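Local coordinates for major pilin backbone protein T-antigen, T13 (Streptococcus pyogenes, PDB 6BBT), which probably forms the backbone of the pilus on the streptococcal surface as the trypsin-resistant T-antigen, carrying an intramolecular isopeptide bond, at residues Ile13-Ile18 with Phe31-Glu36. Sequence-based numbering, arbitrary orientation.
Sequences ITKSMI and FTFTIE
With CG anti to the backbone N (chi1 175°) and a single bend at chi2 (61°), K15 sends its chain from strand 10-17 across the interior to F31 of strand 29-37. The two strands belong to facing sheets of the β-sandwich in the N-terminal, Spy0128-like isopeptide domain, and their short segments pass 9.8 Å apart at the axes, so side chains alone bridge the gap. The lysine's flexible methylene chain is long enough for the crossing, and its terminal amine supplies the nitrogen of the intramolecular isopeptide bond to N152 CG; NZ is also hydrogen-bonded to E101 OE1. F31 suits its place as a flat, apolar wall. K15 crosses it at about a right angle, CE lying 3.7 Å from the ring centroid almost on the normal as a CH-pi contact, while NZ sits over the same face at 3.9 Å from the centroid. There the amine of a free lysine would make a cation-pi contact, but as a neutral isopeptide amide nitrogen NZ packs on the face without a full positive charge. M17, whose thioether chain bends at chi2 and chi3, brings its methyl to the edge of the ring, M17 CE 3.6 Å from F31 CZ. F33, two residues on and on the same side of the strand, meets the ring of F150 with nearly parallel planes and has F33 CZ 4.0 Å from K15 CB. In β-branched I13, CG2 is anti to the backbone N and stands over one face of the F33 ring, 3.9 Å from its centroid, 9° off the normal.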
loop_
_atom_site.group_PDB
_atom_site.type_symbol
_atom_site.label_atom_id
_atom_site.label_comp_id
_atom_site.label_asym_id
_atom_site.label_seq_id
_atom_site.Cartn_x
_atom_site.Cartn_y
_atom_site.Cartn_z
ATOM N N ILE A 13 -18.608 -4.771 4.310
ATOM C CA ILE A 13 -17.430 -4.916 3.461
ATOM C C ILE A 13 -16.231 -5.214 4.374
ATOM O O ILE A 13 -16.051 -4.553 5.409
ATOM C CB ILE A 13 -17.094 -3.623 2.669
ATOM C CG1 ILE A 13 -18.306 -3.063 1.905
ATOM C CG2 ILE A 13 -15.919 -3.868 1.721
ATOM C CD1 ILE A 13 -18.853 -3.963 0.807
ATOM N N THR A 14 -15.429 -6.204 4.002
ATOM C CA THR A 14 -14.183 -6.492 4.696
ATOM C C THR A 14 -13.035 -6.199 3.755
ATOM O O THR A 14 -13.085 -6.527 2.580
ATOM C CB THR A 14 -14.121 -7.955 5.168
ATOM O OG1 THR A 14 -15.091 -8.146 6.194
ATOM C CG2 THR A 14 -12.722 -8.312 5.771
ATOM N N LYS A 15 -12.007 -5.559 4.284
ATOM C CA LYS A 15 -10.775 -5.349 3.565
ATOM C C LYS A 15 -9.688 -6.066 4.325
ATOM O O LYS A 15 -9.538 -5.842 5.516
ATOM C CB LYS A 15 -10.451 -3.863 3.503
ATOM C CG LYS A 15 -9.115 -3.535 2.867
ATOM C CD LYS A 15 -9.017 -3.993 1.423
ATOM C CE LYS A 15 -7.658 -3.668 0.826
ATOM N NZ LYS A 15 -7.544 -3.994 -0.618
ATOM N N SER A 16 -8.934 -6.906 3.637
ATOM C CA SER A 16 -7.748 -7.535 4.207
ATOM C C SER A 16 -6.537 -7.065 3.432
ATOM O O SER A 16 -6.514 -7.138 2.204
ATOM C CB SER A 16 -7.843 -9.054 4.141
ATOM O OG SER A 16 -8.956 -9.493 4.901
ATOM N N MET A 17 -5.550 -6.541 4.151
ATOM C CA MET A 17 -4.254 -6.245 3.567
ATOM C C MET A 17 -3.350 -7.428 3.905
ATOM O O MET A 17 -3.271 -7.815 5.067
ATOM C CB MET A 17 -3.660 -4.964 4.159
ATOM C CG MET A 17 -2.314 -4.582 3.566
ATOM S SD MET A 17 -2.504 -3.938 1.899
ATOM C CE MET A 17 -2.404 -2.161 2.190
ATOM N N ILE A 18 -2.696 -7.993 2.898
ATOM C CA ILE A 18 -1.730 -9.065 3.110
ATOM C C ILE A 18 -0.560 -8.421 3.873
ATOM O O ILE A 18 0.056 -7.469 3.386
ATOM C CB ILE A 18 -1.235 -9.682 1.787
ATOM C CG1 ILE A 18 -2.399 -10.326 1.000
ATOM C CG2 ILE A 18 -0.100 -10.693 2.019
ATOM C CD1 ILE A 18 -3.196 -11.368 1.767
ATOM N N PHE A 31 -8.535 2.770 1.123
ATOM C CA PHE A 31 -9.155 2.036 0.029
ATOM C C PHE A 31 -10.613 2.453 -0.044
ATOM O O PHE A 31 -11.269 2.601 0.976
ATOM C CB PHE A 31 -9.037 0.526 0.241
ATOM C CG PHE A 31 -7.634 0.049 0.196
ATOM C CD1 PHE A 31 -7.058 -0.312 -1.009
ATOM C CD2 PHE A 31 -6.856 0.052 1.334
ATOM C CE1 PHE A 31 -5.745 -0.724 -1.073
ATOM C CE2 PHE A 31 -5.522 -0.354 1.282
ATOM C CZ PHE A 31 -4.969 -0.740 0.073
ATOM N N THR A 32 -11.110 2.622 -1.263
ATOM C CA THR A 32 -12.448 3.095 -1.499
ATOM C C THR A 32 -13.228 2.031 -2.252
ATOM O O THR A 32 -12.770 1.513 -3.262
ATOM C CB THR A 32 -12.407 4.406 -2.291
ATOM O OG1 THR A 32 -11.828 5.408 -1.463
ATOM C CG2 THR A 32 -13.814 4.869 -2.705
ATOM N N PHE A 33 -14.409 1.713 -1.736
ATOM C CA PHE A 33 -15.315 0.797 -2.401
ATOM C C PHE A 33 -16.472 1.615 -2.975
ATOM O O PHE A 33 -16.912 2.595 -2.367
ATOM C CB PHE A 33 -15.785 -0.253 -1.409
ATOM C CG PHE A 33 -14.676 -0.748 -0.559
ATOM C CD1 PHE A 33 -13.698 -1.544 -1.108
ATOM C CD2 PHE A 33 -14.520 -0.286 0.739
ATOM C CE1 PHE A 33 -12.608 -1.948 -0.350
ATOM C CE2 PHE A 33 -13.446 -0.705 1.513
ATOM C CZ PHE A 33 -12.490 -1.532 0.955
ATOM N N THR A 34 -16.915 1.218 -4.160
ATOM C CA THR A 34 -17.955 1.909 -4.893
ATOM C C THR A 34 -19.093 0.935 -5.101
ATOM O O THR A 34 -18.873 -0.239 -5.388
ATOM C CB THR A 34 -17.471 2.353 -6.279
ATOM O OG1 THR A 34 -16.243 3.060 -6.148
ATOM C CG2 THR A 34 -18.488 3.280 -6.923
ATOM N N ILE A 35 -20.309 1.450 -4.992
ATOM C CA ILE A 35 -21.510 0.708 -5.356
ATOM C C ILE A 35 -22.208 1.496 -6.458
ATOM O O ILE A 35 -22.332 2.723 -6.367
ATOM C CB ILE A 35 -22.420 0.427 -4.137
ATOM C CG1 ILE A 35 -23.564 -0.502 -4.539
ATOM C CG2 ILE A 35 -22.965 1.697 -3.506
ATOM C CD1 ILE A 35 -24.228 -1.145 -3.355
ATOM N N GLU A 36 -22.595 0.794 -7.521
ATOM C CA GLU A 36 -23.368 1.383 -8.617
ATOM C C GLU A 36 -24.494 0.429 -9.033
ATOM O O GLU A 36 -24.415 -0.772 -8.765
ATOM C CB GLU A 36 -22.464 1.688 -9.810
ATOM C CG GLU A 36 -21.883 0.459 -10.506
ATOM C CD GLU A 36 -20.938 0.809 -11.638
ATOM O OE1 GLU A 36 -20.533 1.986 -11.748
ATOM O OE2 GLU A 36 -20.590 -0.096 -12.428
#